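Local coordinates for protein Alpha/beta hydrolase (PDB 6KSU) that probably cyclises non-ribosomal peptides into macrolactams by heterochiral coupling, with a domain related to penicillin-binding proteins and beta-lactamases, at residues Ala33-Leu38 against Thr45-Ser50; Ser333-Ile338 against Lys357-Leu362; Gly394-Gly399 against Ala459-Gly464; Glu429-Val434 against Phe449-Pro454. All blocks are in the same frame, centred on the assembly; numbering follows the deposited sequence.

Contact 1: residues Ala33-Leu38 against Thr45-Ser50; sequences ALFEEL and TGAQLS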
loop_
_atom_site.group_PDB
_atom_site.type_symbol
_atom_site.label_atom_id
_atom_site.label_comp_id
_atom_site.label_asym_id
_atom_site.label_seq_id
_atom_site.Cartn_x
_atom_site.Cartn_y
_atom_site.Cartn_z
ATOM N N ALA A 33 -24.891 5.815 9.378
ATOM C CA ALA A 33 -25.826 6.383 8.415
ATOM C C ALA A 33 -25.086 6.956 7.218
ATOM O O ALA A 33 -25.551 6.826 6.080
ATOM C CB ALA A 33 -26.687 7.456 9.082
ATOM N N LEU A 34 -23.916 7.552 7.447
ATOM C CA LEU A 34 -23.116 8.064 6.343
ATOM C C LEU A 34 -22.612 6.923 5.470
ATOM O O LEU A 34 -22.764 6.951 4.241
ATOM C CB LEU A 34 -21.953 8.885 6.885
ATOM C CG LEU A 34 -21.194 9.637 5.800
ATOM C CD1 LEU A 34 -22.085 10.749 5.254
ATOM C CD2 LEU A 34 -19.885 10.176 6.322
ATOM N N PHE A 35 -22.034 5.897 6.105
ATOM C CA PHE A 35 -21.533 4.718 5.396
ATOM C C PHE A 35 -22.610 4.083 4.522
ATOM O O PHE A 35 -22.362 3.734 3.364
ATOM C CB PHE A 35 -20.998 3.727 6.440
ATOM C CG PHE A 35 -20.547 2.402 5.892
ATOM C CD1 PHE A 35 -19.458 2.309 5.052
ATOM C CD2 PHE A 35 -21.196 1.231 6.269
ATOM C CE1 PHE A 35 -19.010 1.058 4.603
ATOM C CE2 PHE A 35 -20.770 -0.022 5.810
ATOM C CZ PHE A 35 -19.692 -0.113 4.980
ATOM N N GLU A 36 -23.823 3.938 5.060
ATOM C CA GLU A 36 -24.910 3.334 4.292
ATOM C C GLU A 36 -25.270 4.181 3.078
ATOM O O GLU A 36 -25.364 3.669 1.950
ATOM C CB GLU A 36 -26.130 3.133 5.186
ATOM C CG GLU A 36 -26.832 1.832 4.926
ATOM C CD GLU A 36 -25.969 0.659 5.323
ATOM O OE1 GLU A 36 -25.920 0.317 6.533
ATOM O OE2 GLU A 36 -25.338 0.084 4.417
ATOM N N GLU A 37 -25.467 5.489 3.288
ATOM C CA GLU A 37 -25.782 6.371 2.164
ATOM C C GLU A 37 -24.720 6.262 1.080
ATOM O O GLU A 37 -25.045 6.132 -0.107
ATOM C CB GLU A 37 -25.909 7.831 2.627
ATOM C CG GLU A 37 -26.969 8.162 3.706
ATOM C CD GLU A 37 -28.148 7.177 3.798
ATOM O OE1 GLU A 37 -28.887 7.014 2.797
ATOM O OE2 GLU A 37 -28.350 6.586 4.886
ATOM N N LEU A 38 -23.429 6.289 1.476
ATOM C CA LEU A 38 -22.376 6.356 0.467
ATOM C C LEU A 38 -22.156 5.024 -0.237
ATOM O O LEU A 38 -21.778 5.007 -1.410
ATOM C CB LEU A 38 -21.073 6.841 1.096
ATOM C CG LEU A 38 -21.178 8.169 1.829
ATOM C CD1 LEU A 38 -19.801 8.676 2.250
ATOM C CD2 LEU A 38 -21.931 9.185 0.938
ATOM N N THR A 45 -20.838 -3.216 -4.116
ATOM C CA THR A 45 -21.441 -4.528 -3.878
ATOM C C THR A 45 -21.566 -4.830 -2.390
ATOM O O THR A 45 -22.637 -5.234 -1.917
ATOM C CB THR A 45 -20.649 -5.645 -4.562
ATOM O OG1 THR A 45 -20.470 -5.333 -5.950
ATOM C CG2 THR A 45 -21.436 -6.956 -4.472
ATOM N N GLY A 46 -20.484 -4.645 -1.639
ATOM C CA GLY A 46 -20.457 -4.912 -0.210
ATOM C C GLY A 46 -19.279 -4.190 0.403
ATOM O O GLY A 46 -18.303 -3.848 -0.279
ATOM N N ALA A 47 -19.383 -3.931 1.701
ATOM C CA ALA A 47 -18.336 -3.143 2.334
ATOM C C ALA A 47 -18.365 -3.381 3.829
ATOM O O ALA A 47 -19.385 -3.783 4.403
ATOM C CB ALA A 47 -18.491 -1.643 2.008
ATOM N N GLN A 48 -17.212 -3.152 4.448
ATOM C CA GLN A 48 -17.102 -3.113 5.899
ATOM C C GLN A 48 -16.388 -1.832 6.270
ATOM O O GLN A 48 -15.441 -1.426 5.588
ATOM C CB GLN A 48 -16.326 -4.301 6.490
ATOM C CG GLN A 48 -16.867 -5.670 6.164
ATOM C CD GLN A 48 -15.835 -6.762 6.445
ATOM O OE1 GLN A 48 -14.630 -6.539 6.323
ATOM N NE2 GLN A 48 -16.309 -7.943 6.839
ATOM N N LEU A 49 -16.865 -1.194 7.333
ATOM C CA LEU A 49 -16.204 -0.050 7.939
ATOM C C LEU A 49 -16.144 -0.306 9.434
ATOM O O LEU A 49 -17.162 -0.610 10.068
ATOM C CB LEU A 49 -16.930 1.267 7.624
ATOM C CG LEU A 49 -16.409 2.536 8.320
ATOM C CD1 LEU A 49 -15.087 3.059 7.681
ATOM C CD2 LEU A 49 -17.465 3.613 8.307
ATOM N N SER A 50 -14.949 -0.253 9.992
ATOM C CA SER A 50 -14.790 -0.423 11.428
ATOM C C SER A 50 -14.035 0.779 11.950
ATOM O O SER A 50 -13.031 1.166 11.363
ATOM C CB SER A 50 -14.050 -1.720 11.748
ATOM O OG SER A 50 -14.793 -2.840 11.285
#
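F35 projects from helix 23-41 onto strand 46-53, where its ring lies against L49 with one face and reaches A47 with its tip. With CG anti to the backbone N (chi1 175°), the ring is turned toward these two residues. F35 CB already lies against the L49 CD2 methyl, at 4.0 Å, and F35 CG follows at 4.1 Å from the same L49 CD2. Next along the ring, F35 CD1 has L49 CB at 3.8 Å. CE1 of F35 comes still nearer, 3.7 Å from L49 CB, and begins to share its surroundings with A47 CB. At the tip, F35 CZ abuts A47 CB at 3.6 Å, while the edge of the ring meets the A47 carbonyl carbon in its plane. L49 CB sits over one face of the F35 ring in a CH-pi contact, 19° off the ring normal and displaced toward the rim. The N-terminal helix here lies against the central antiparallel sheet of the beta-lactamase/penicillin-binding-protein fold, running nearly antiparallel to the strand (159°), with the two short axes 10.1 Å apart. F35 and L49 both touch Y60 of the neighbouring strand 56-63. Q48, between the two contact residues, has its CB directed away from the helix, and its amide is hydrogen-bonded to T349, A261 and the carbonyl oxygens of T74 and T77.

Contact 2: residues Ser333-Ile338 against Lys357-Leu362; sequences SCNLRI and KLWEAL
The indole of W359 lies flat against the amide of N335, the two planes only 5° apart. W359 reaches from helix 355-365 toward strand 332-339. N335 CB lies over the six-membered ring of W359, 3.5 Å from its centroid, and chi1 of the asparagine (-56°, CG anti to the carbonyl carbon) turns the amide over the pyrrole part. There N335 OD1 comes to 3.4 Å from W359 CG, and N335 ND2 is equally close to W359 CD1. R337, two residues along the strand, has a side chain bent back beyond CB. Its CG packs 3.5 Å from W359 CZ2, and that same ring carbon lies over the centre of one guanidinium face, the planes being steeply inclined at 71°. The guanidinium is held by a bond from R337 NH1 to L336 O (2.8 Å), with the donor above the carbonyl plane, and by a salt bridge from NH1 to D326. This helix packs on the central sheet of the penicillin-binding-protein-like domain. R337 NH2 and W359 NE1, 3.4 Å apart, are both donors and cannot bond directly; a water accepts from each. With N335 ND2 and R337 NH1 both tied to D326 OD1, the asparagine amide meets the indole with its face, and the nearby carboxylate would be expected to offset the arginine's charge.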
loop_
_atom_site.group_PDB
_atom_site.type_symbol
_atom_site.label_atom_id
_atom_site.label_comp_id
_atom_site.label_asym_id
_atom_site.label_seq_id
_atom_site.Cartn_x
_atom_site.Cartn_y
_atom_site.Cartn_z
ATOM N N SER A 333 -11.034 -3.025 -2.757
ATOM C CA SER A 333 -10.141 -2.016 -2.221
ATOM C C SER A 333 -10.132 -2.165 -0.712
ATOM O O SER A 333 -11.032 -2.786 -0.118
ATOM C CB SER A 333 -10.565 -0.584 -2.593
ATOM O OG SER A 333 -11.874 -0.308 -2.126
ATOM N N CYS A 334 -9.121 -1.548 -0.100
ATOM C CA CYS A 334 -8.925 -1.641 1.339
ATOM C C CYS A 334 -8.110 -0.447 1.819
ATOM O O CYS A 334 -7.056 -0.166 1.260
ATOM C CB CYS A 334 -8.225 -2.959 1.655
ATOM S SG CYS A 334 -7.684 -3.105 3.302
ATOM N N ASN A 335 -8.585 0.243 2.857
ATOM C CA ASN A 335 -7.913 1.423 3.386
ATOM C C ASN A 335 -7.879 1.357 4.902
ATOM O O ASN A 335 -8.890 1.052 5.525
ATOM C CB ASN A 335 -8.601 2.744 2.999
ATOM C CG ASN A 335 -8.763 2.905 1.509
ATOM O OD1 ASN A 335 -9.762 2.460 0.926
ATOM N ND2 ASN A 335 -7.773 3.540 0.877
ATOM N N LEU A 336 -6.716 1.681 5.477
ATOM C CA LEU A 336 -6.490 1.719 6.913
ATOM C C LEU A 336 -5.936 3.082 7.299
ATOM O O LEU A 336 -5.089 3.642 6.589
ATOM C CB LEU A 336 -5.510 0.616 7.359
ATOM C CG LEU A 336 -4.958 0.748 8.781
ATOM C CD1 LEU A 336 -6.075 0.622 9.815
ATOM C CD2 LEU A 336 -3.918 -0.307 9.016
ATOM N N ARG A 337 -6.400 3.612 8.433
ATOM C CA ARG A 337 -5.959 4.928 8.886
ATOM C C ARG A 337 -5.897 4.947 10.399
ATOM O O ARG A 337 -6.850 4.527 11.065
ATOM C CB ARG A 337 -6.892 6.045 8.397
ATOM C CG ARG A 337 -6.881 6.249 6.905
ATOM C CD ARG A 337 -5.541 6.828 6.404
ATOM N NE ARG A 337 -5.610 7.205 4.996
ATOM C CZ ARG A 337 -5.481 6.351 3.980
ATOM N NH1 ARG A 337 -5.244 5.064 4.217
ATOM N NH2 ARG A 337 -5.551 6.781 2.721
ATOM N N ILE A 338 -4.792 5.473 10.932
ATOM C CA ILE A 338 -4.502 5.459 12.366
ATOM C C ILE A 338 -4.095 6.859 12.797
ATOM O O ILE A 338 -3.244 7.484 12.157
ATOM C CB ILE A 338 -3.364 4.482 12.696
ATOM C CG1 ILE A 338 -3.667 3.072 12.188
ATOM C CG2 ILE A 338 -3.052 4.517 14.155
ATOM C CD1 ILE A 338 -2.465 2.185 12.167
ATOM N N LYS A 357 -13.814 5.323 -4.822
ATOM C CA LYS A 357 -14.600 6.545 -4.708
ATOM C C LYS A 357 -15.385 6.571 -3.404
ATOM O O LYS A 357 -15.591 7.644 -2.830
ATOM C CB LYS A 357 -15.510 6.704 -5.936
ATOM C CG LYS A 357 -16.286 8.016 -5.997
ATOM C CD LYS A 357 -15.425 9.268 -5.728
ATOM C CE LYS A 357 -16.123 10.179 -4.680
ATOM N NZ LYS A 357 -15.312 11.270 -4.054
ATOM N N LEU A 358 -15.780 5.403 -2.894
ATOM C CA LEU A 358 -16.384 5.342 -1.565
ATOM C C LEU A 358 -15.397 5.789 -0.491
ATOM O O LEU A 358 -15.765 6.499 0.459
ATOM C CB LEU A 358 -16.882 3.919 -1.271
ATOM C CG LEU A 358 -17.502 3.736 0.112
ATOM C CD1 LEU A 358 -18.902 4.284 0.143
ATOM C CD2 LEU A 358 -17.532 2.279 0.547
ATOM N N TRP A 359 -14.140 5.371 -0.607
ATOM C CA TRP A 359 -13.147 5.848 0.351
ATOM C C TRP A 359 -13.011 7.363 0.275
ATOM O O TRP A 359 -13.034 8.053 1.302
ATOM C CB TRP A 359 -11.796 5.179 0.113
ATOM C CG TRP A 359 -10.706 5.724 1.016
ATOM C CD1 TRP A 359 -9.568 6.388 0.633
ATOM C CD2 TRP A 359 -10.662 5.652 2.446
ATOM N NE1 TRP A 359 -8.822 6.728 1.736
ATOM C CE2 TRP A 359 -9.467 6.281 2.860
ATOM C CE3 TRP A 359 -11.509 5.102 3.417
ATOM C CZ2 TRP A 359 -9.104 6.377 4.196
ATOM C CZ3 TRP A 359 -11.149 5.199 4.739
ATOM C CH2 TRP A 359 -9.951 5.839 5.120
ATOM N N GLU A 360 -12.895 7.899 -0.948
ATOM C CA GLU A 360 -12.746 9.343 -1.126
ATOM C C GLU A 360 -13.941 10.097 -0.543
ATOM O O GLU A 360 -13.774 11.029 0.254
ATOM C CB GLU A 360 -12.548 9.656 -2.609
ATOM C CG GLU A 360 -12.358 11.122 -2.943
ATOM C CD GLU A 360 -12.233 11.379 -4.451
ATOM O OE1 GLU A 360 -11.993 10.416 -5.219
ATOM O OE2 GLU A 360 -12.389 12.549 -4.863
ATOM N N ALA A 361 -15.157 9.676 -0.892
ATOM C CA ALA A 361 -16.352 10.325 -0.359
ATOM C C ALA A 361 -16.439 10.189 1.159
ATOM O O ALA A 361 -16.882 11.115 1.848
ATOM C CB ALA A 361 -17.598 9.741 -1.028
ATOM N N LEU A 362 -16.012 9.044 1.694
ATOM C CA LEU A 362 -15.939 8.869 3.142
ATOM C C LEU A 362 -14.965 9.862 3.773
ATOM O O LEU A 362 -15.241 10.435 4.831
ATOM C CB LEU A 362 -15.529 7.428 3.453
ATOM C CG LEU A 362 -16.216 6.588 4.536
ATOM C CD1 LEU A 362 -17.698 6.901 4.633
ATOM C CD2 LEU A 362 -16.014 5.134 4.181
HETATM O O HOH W 1 -6.646 8.910 1.232
#

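Contact 3: residues Gly394-Gly399 against Ala459-Gly464; sequences GTYANG and ALLQYG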
loop_
_atom_site.group_PDB
_atom_site.type_symbol
_atom_site.label_atom_id
_atom_site.label_comp_id
_atom_site.label_asym_id
_atom_site.label_seq_id
_atom_site.Cartn_x
_atom_site.Cartn_y
_atom_site.Cartn_z
ATOM N N GLY A 394 15.891 10.945 -22.697
ATOM C CA GLY A 394 16.394 9.646 -22.301
ATOM C C GLY A 394 15.251 8.695 -22.014
ATOM O O GLY A 394 14.079 9.047 -22.099
ATOM N N THR A 395 15.634 7.461 -21.696
ATOM C CA THR A 395 14.717 6.383 -21.360
ATOM C C THR A 395 14.777 6.149 -19.854
ATOM O O THR A 395 15.863 6.033 -19.289
ATOM C CB THR A 395 15.096 5.104 -22.111
ATOM O OG1 THR A 395 15.048 5.341 -23.521
ATOM C CG2 THR A 395 14.132 3.982 -21.768
ATOM N N TYR A 396 13.623 6.099 -19.200
ATOM C CA TYR A 396 13.594 5.860 -17.762
ATOM C C TYR A 396 12.865 4.554 -17.496
ATOM O O TYR A 396 11.918 4.206 -18.204
ATOM C CB TYR A 396 12.927 7.012 -17.003
ATOM C CG TYR A 396 13.613 8.350 -17.217
ATOM C CD1 TYR A 396 14.331 8.952 -16.194
ATOM C CD2 TYR A 396 13.528 9.016 -18.442
ATOM C CE1 TYR A 396 14.955 10.173 -16.373
ATOM C CE2 TYR A 396 14.150 10.244 -18.636
ATOM C CZ TYR A 396 14.870 10.814 -17.595
ATOM O OH TYR A 396 15.493 12.027 -17.763
ATOM N N ALA A 397 13.309 3.820 -16.479
ATOM C CA ALA A 397 12.764 2.488 -16.308
ATOM C C ALA A 397 12.651 2.123 -14.841
ATOM O O ALA A 397 13.476 2.515 -14.006
ATOM C CB ALA A 397 13.591 1.429 -17.030
ATOM N N ASN A 398 11.597 1.359 -14.557
ATOM C CA ASN A 398 11.425 0.620 -13.313
ATOM C C ASN A 398 11.032 -0.797 -13.726
ATOM O O ASN A 398 9.847 -1.074 -13.966
ATOM C CB ASN A 398 10.370 1.264 -12.417
ATOM C CG ASN A 398 10.310 0.620 -11.034
ATOM O OD1 ASN A 398 10.200 -0.602 -10.922
ATOM N ND2 ASN A 398 10.386 1.441 -9.980
ATOM N N GLY A 399 12.028 -1.681 -13.800
ATOM C CA GLY A 399 11.793 -3.070 -14.166
ATOM C C GLY A 399 11.314 -3.179 -15.603
ATOM O O GLY A 399 12.003 -2.770 -16.541
ATOM N N ALA A 459 18.833 12.099 -12.860
ATOM C CA ALA A 459 19.035 10.668 -12.678
ATOM C C ALA A 459 17.745 9.889 -12.430
ATOM O O ALA A 459 17.685 8.692 -12.742
ATOM C CB ALA A 459 20.011 10.412 -11.520
ATOM N N LEU A 460 16.717 10.538 -11.889
ATOM C CA LEU A 460 15.468 9.866 -11.568
ATOM C C LEU A 460 14.272 10.686 -12.013
ATOM O O LEU A 460 14.275 11.919 -11.935
ATOM C CB LEU A 460 15.329 9.606 -10.063
ATOM C CG LEU A 460 16.176 8.458 -9.555
ATOM C CD1 LEU A 460 15.778 8.160 -8.117
ATOM C CD2 LEU A 460 15.963 7.265 -10.474
ATOM N N LEU A 461 13.248 9.972 -12.457
ATOM C CA LEU A 461 11.891 10.473 -12.571
ATOM C C LEU A 461 11.037 9.710 -11.560
ATOM O O LEU A 461 11.074 8.473 -11.529
ATOM C CB LEU A 461 11.407 10.264 -14.013
ATOM C CG LEU A 461 10.015 10.533 -14.573
ATOM C CD1 LEU A 461 10.126 10.630 -16.108
ATOM C CD2 LEU A 461 8.944 9.495 -14.142
ATOM N N GLN A 462 10.298 10.425 -10.704
ATOM C CA GLN A 462 9.345 9.727 -9.857
ATOM C C GLN A 462 7.961 10.368 -9.921
ATOM O O GLN A 462 7.818 11.588 -10.053
ATOM C CB GLN A 462 9.855 9.586 -8.393
ATOM C CG GLN A 462 10.053 10.837 -7.606
ATOM C CD GLN A 462 10.670 10.573 -6.238
ATOM O OE1 GLN A 462 10.790 11.487 -5.435
ATOM N NE2 GLN A 462 11.062 9.322 -5.970
ATOM N N TYR A 463 6.946 9.500 -9.847
ATOM C CA TYR A 463 5.517 9.816 -9.844
ATOM C C TYR A 463 4.763 8.605 -9.318
ATOM O O TYR A 463 5.208 7.468 -9.495
ATOM C CB TYR A 463 4.987 10.166 -11.248
ATOM C CG TYR A 463 4.782 8.973 -12.180
ATOM C CD1 TYR A 463 3.509 8.429 -12.379
ATOM C CD2 TYR A 463 5.852 8.401 -12.876
ATOM C CE1 TYR A 463 3.303 7.355 -13.246
ATOM C CE2 TYR A 463 5.662 7.311 -13.739
ATOM C CZ TYR A 463 4.373 6.798 -13.920
ATOM O OH TYR A 463 4.142 5.727 -14.763
ATOM N N GLY A 464 3.596 8.851 -8.722
ATOM C CA GLY A 464 2.850 7.771 -8.074
ATOM C C GLY A 464 3.687 6.982 -7.073
ATOM O O GLY A 464 3.471 5.785 -6.877
#
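Y396 overlaps L461 at one flank of its ring, with CD1 of the tyrosine 3.9 Å from CB of the leucine. The side chains cross at about a right angle. L461 CD1 stands over one face of the Y396 phenol, 4.3 Å above the plane and displaced toward the rim, so the leucine touches the border of the ring more than its middle. Farther out, Y396 CE1 runs past the backbone, 4.4 Å from the carbonyl carbon of L460. Rotation about chi1 (-59°) sets the Y396 ring anti to its own carbonyl carbon, and the hydroxyl OH at the far end is hydrogen-bonded to the H392 carbonyl oxygen, which fixes the outer end of the ring. The two strands belong to the C-terminal eight-stranded antiparallel barrel. Strand 466-470 pairs with both 394-398 and 458-463, closing the barrel, so the buried side chains of Y396 and L461 meet across it, with no hydrogen bond between the two segments. M468 and R470 of that intervening strand also touch Y396, and L461 packs on F449. Just before L461, A459 and L460 together face V450 in a classic beta bulge. L460 directs its CB away from Y396 and meets F166 and A467.

Contact 4: residues Glu429-Val434 against Phe449-Pro454; sequences EDDLFV and FVREHP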
loop_
_atom_site.group_PDB
_atom_site.type_symbol
_atom_site.label_atom_id
_atom_site.label_comp_id
_atom_site.label_asym_id
_atom_site.label_seq_id
_atom_site.Cartn_x
_atom_site.Cartn_y
_atom_site.Cartn_z
ATOM N N GLU A 429 9.195 24.456 -11.844
ATOM C CA GLU A 429 10.203 24.716 -10.826
ATOM C C GLU A 429 10.208 23.610 -9.774
ATOM O O GLU A 429 9.263 22.823 -9.653
ATOM C CB GLU A 429 9.965 26.080 -10.178
ATOM C CG GLU A 429 10.507 27.249 -11.033
ATOM C CD GLU A 429 10.309 28.620 -10.394
ATOM O OE1 GLU A 429 10.881 28.864 -9.307
ATOM O OE2 GLU A 429 9.596 29.461 -10.989
ATOM N N ASP A 430 11.301 23.555 -9.012
ATOM C CA ASP A 430 11.536 22.507 -8.019
ATOM C C ASP A 430 11.597 21.120 -8.661
ATOM O O ASP A 430 11.332 20.105 -7.999
ATOM C CB ASP A 430 10.486 22.540 -6.903
ATOM C CG ASP A 430 10.512 23.842 -6.113
ATOM O OD1 ASP A 430 11.623 24.362 -5.837
ATOM O OD2 ASP A 430 9.416 24.353 -5.776
ATOM N N ASP A 431 11.964 21.073 -9.947
ATOM C CA ASP A 431 12.080 19.837 -10.726
ATOM C C ASP A 431 10.735 19.110 -10.853
ATOM O O ASP A 431 10.694 17.897 -11.059
ATOM C CB ASP A 431 13.145 18.886 -10.137
ATOM C CG ASP A 431 14.594 19.251 -10.549
ATOM O OD1 ASP A 431 15.535 18.825 -9.841
ATOM O OD2 ASP A 431 14.806 19.949 -11.566
ATOM N N LEU A 432 9.624 19.830 -10.744
ATOM C CA LEU A 432 8.326 19.229 -10.993
ATOM C C LEU A 432 8.052 19.119 -12.491
ATOM O O LEU A 432 8.678 19.782 -13.319
ATOM C CB LEU A 432 7.222 20.049 -10.329
ATOM C CG LEU A 432 6.952 19.744 -8.858
ATOM C CD1 LEU A 432 6.605 21.018 -8.085
ATOM C CD2 LEU A 432 5.832 18.722 -8.778
ATOM N N PHE A 433 7.084 18.272 -12.833
ATOM C CA PHE A 433 6.634 18.186 -14.210
ATOM C C PHE A 433 5.211 17.678 -14.238
ATOM O O PHE A 433 4.796 16.876 -13.392
ATOM C CB PHE A 433 7.506 17.265 -15.065
ATOM C CG PHE A 433 7.316 15.796 -14.788
ATOM C CD1 PHE A 433 8.242 15.100 -14.022
ATOM C CD2 PHE A 433 6.230 15.098 -15.317
ATOM C CE1 PHE A 433 8.094 13.755 -13.793
ATOM C CE2 PHE A 433 6.064 13.753 -15.067
ATOM C CZ PHE A 433 6.992 13.078 -14.314
ATOM N N VAL A 434 4.484 18.126 -15.250
ATOM C CA VAL A 434 3.152 17.632 -15.552
ATOM C C VAL A 434 3.156 17.142 -16.994
ATOM O O VAL A 434 3.613 17.858 -17.898
ATOM C CB VAL A 434 2.103 18.728 -15.339
ATOM C CG1 VAL A 434 0.729 18.278 -15.846
ATOM C CG2 VAL A 434 2.052 19.104 -13.879
ATOM N N PHE A 449 11.541 15.187 -11.259
ATOM C CA PHE A 449 12.882 14.678 -11.497
ATOM C C PHE A 449 13.713 14.782 -10.232
ATOM O O PHE A 449 13.502 15.658 -9.390
ATOM C CB PHE A 449 13.547 15.442 -12.636
ATOM C CG PHE A 449 12.814 15.293 -13.926
ATOM C CD1 PHE A 449 13.028 14.189 -14.722
ATOM C CD2 PHE A 449 11.849 16.208 -14.293
ATOM C CE1 PHE A 449 12.321 14.032 -15.896
ATOM C CE2 PHE A 449 11.140 16.054 -15.456
ATOM C CZ PHE A 449 11.375 14.968 -16.259
ATOM N N VAL A 450 14.651 13.859 -10.100
ATOM C CA VAL A 450 15.546 13.801 -8.954
ATOM C C VAL A 450 16.975 13.693 -9.469
ATOM O O VAL A 450 17.255 12.906 -10.382
ATOM C CB VAL A 450 15.196 12.619 -8.026
ATOM C CG1 VAL A 450 16.127 12.586 -6.811
ATOM C CG2 VAL A 450 13.749 12.740 -7.595
ATOM N N ARG A 451 17.860 14.501 -8.898
ATOM C CA ARG A 451 19.293 14.466 -9.154
ATOM C C ARG A 451 20.005 13.847 -7.959
ATOM O O ARG A 451 19.542 13.958 -6.818
ATOM C CB ARG A 451 19.854 15.875 -9.385
ATOM C CG ARG A 451 19.236 16.624 -10.570
ATOM C CD ARG A 451 19.512 18.130 -10.533
ATOM N NE ARG A 451 18.446 18.872 -11.198
ATOM C CZ ARG A 451 18.403 19.081 -12.510
ATOM N NH1 ARG A 451 19.374 18.595 -13.275
ATOM N NH2 ARG A 451 17.391 19.759 -13.057
ATOM N N GLU A 452 21.139 13.198 -8.231
ATOM C CA GLU A 452 21.996 12.722 -7.151
ATOM C C GLU A 452 22.784 13.853 -6.508
ATOM O O GLU A 452 23.126 13.762 -5.327
ATOM C CB GLU A 452 22.955 11.641 -7.654
ATOM C CG GLU A 452 22.240 10.451 -8.225
ATOM C CD GLU A 452 23.159 9.292 -8.570
ATOM O OE1 GLU A 452 23.972 8.889 -7.712
ATOM O OE2 GLU A 452 23.043 8.775 -9.708
ATOM N N HIS A 453 23.077 14.914 -7.255
ATOM C CA HIS A 453 23.813 16.040 -6.731
ATOM C C HIS A 453 23.269 17.325 -7.339
ATOM O O HIS A 453 22.914 17.340 -8.522
ATOM C CB HIS A 453 25.313 15.894 -7.030
ATOM C CG HIS A 453 26.159 16.990 -6.459
ATOM N ND1 HIS A 453 26.233 18.242 -7.030
ATOM C CD2 HIS A 453 26.982 17.018 -5.381
ATOM C CE1 HIS A 453 27.042 19.002 -6.314
ATOM N NE2 HIS A 453 27.517 18.282 -5.311
ATOM N N PRO A 454 23.192 18.408 -6.554
ATOM C CA PRO A 454 22.727 19.712 -7.067
ATOM C C PRO A 454 23.280 20.156 -8.423
ATOM O O PRO A 454 22.588 20.859 -9.167
ATOM C CB PRO A 454 23.183 20.691 -5.972
ATOM C CG PRO A 454 23.304 19.883 -4.742
ATOM C CD PRO A 454 23.616 18.475 -5.141
HETATM O O HOH W 2 16.682 16.790 -7.679
#
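The F449 ring has F433 CE1 over one face, 4.1 Å above the plane and displaced toward the rim, while the D431 carbonyl oxygen approaches it obliquely. H392 makes an edge-to-face contact with the same phenylalanine. Between F433 and F449 the rings are inclined at 48°, with centroids 5.0 Å apart, an arrangement neither stacked nor T-shaped; the nearest carbons are F433 CD1 and F449 CE2, at 3.4 Å. F433 has CG between its backbone N and carbonyl carbon (chi1 73°), a crowded rotamer that brings the ring up against F449. The pairing lies within the beta hairpin of strands 432-437 and 445-451 in the C-terminal barrel; L427 of the adjoining strand 420-427 and L461 of strand 458-463, beyond 445-451, also touch F433. At the open end of the hairpin, F449 N donates to D431 O (2.8 Å). R451 forms a side-on, two-nitrogen salt bridge with the D431 carboxylate: R451 NE reaches D431 OD1 at 3.2 Å and R451 NH2 reaches D431 OD2 at 3.0 Å, each oxygen met on the syn side but somewhat out of the carboxylate plane. R451 NH1 is held by the G456 carbonyl oxygen. A water donates to D431 OD1 and accepts from R451 N.

Contacts 1 and 2 adjoin within the penicillin-binding-protein-like domain, centres 11 Å apart; both pack a helix on one antiparallel sheet, and L38 bridges them, its CD1 lying 3.6 Å from L362 CD1. Contacts 3 and 4 pair in the C-terminal barrel, centres 12 Å apart, contact 4 nested inside the loop that contact 3 closes. There L460 O to V450 N (2.7 Å) is probably a hydrogen bond between neighbouring strands. Contacts 2 and 3 have nearest atoms about 13 Å apart. The probable active site, an SxxK pattern (S83, K86) with Y174 as in penicillin-binding-protein relatives, is approached from both domains: C334 of contact 2 touches V84, beside S83, and N398 of contact 3 touches S173, beside Y174.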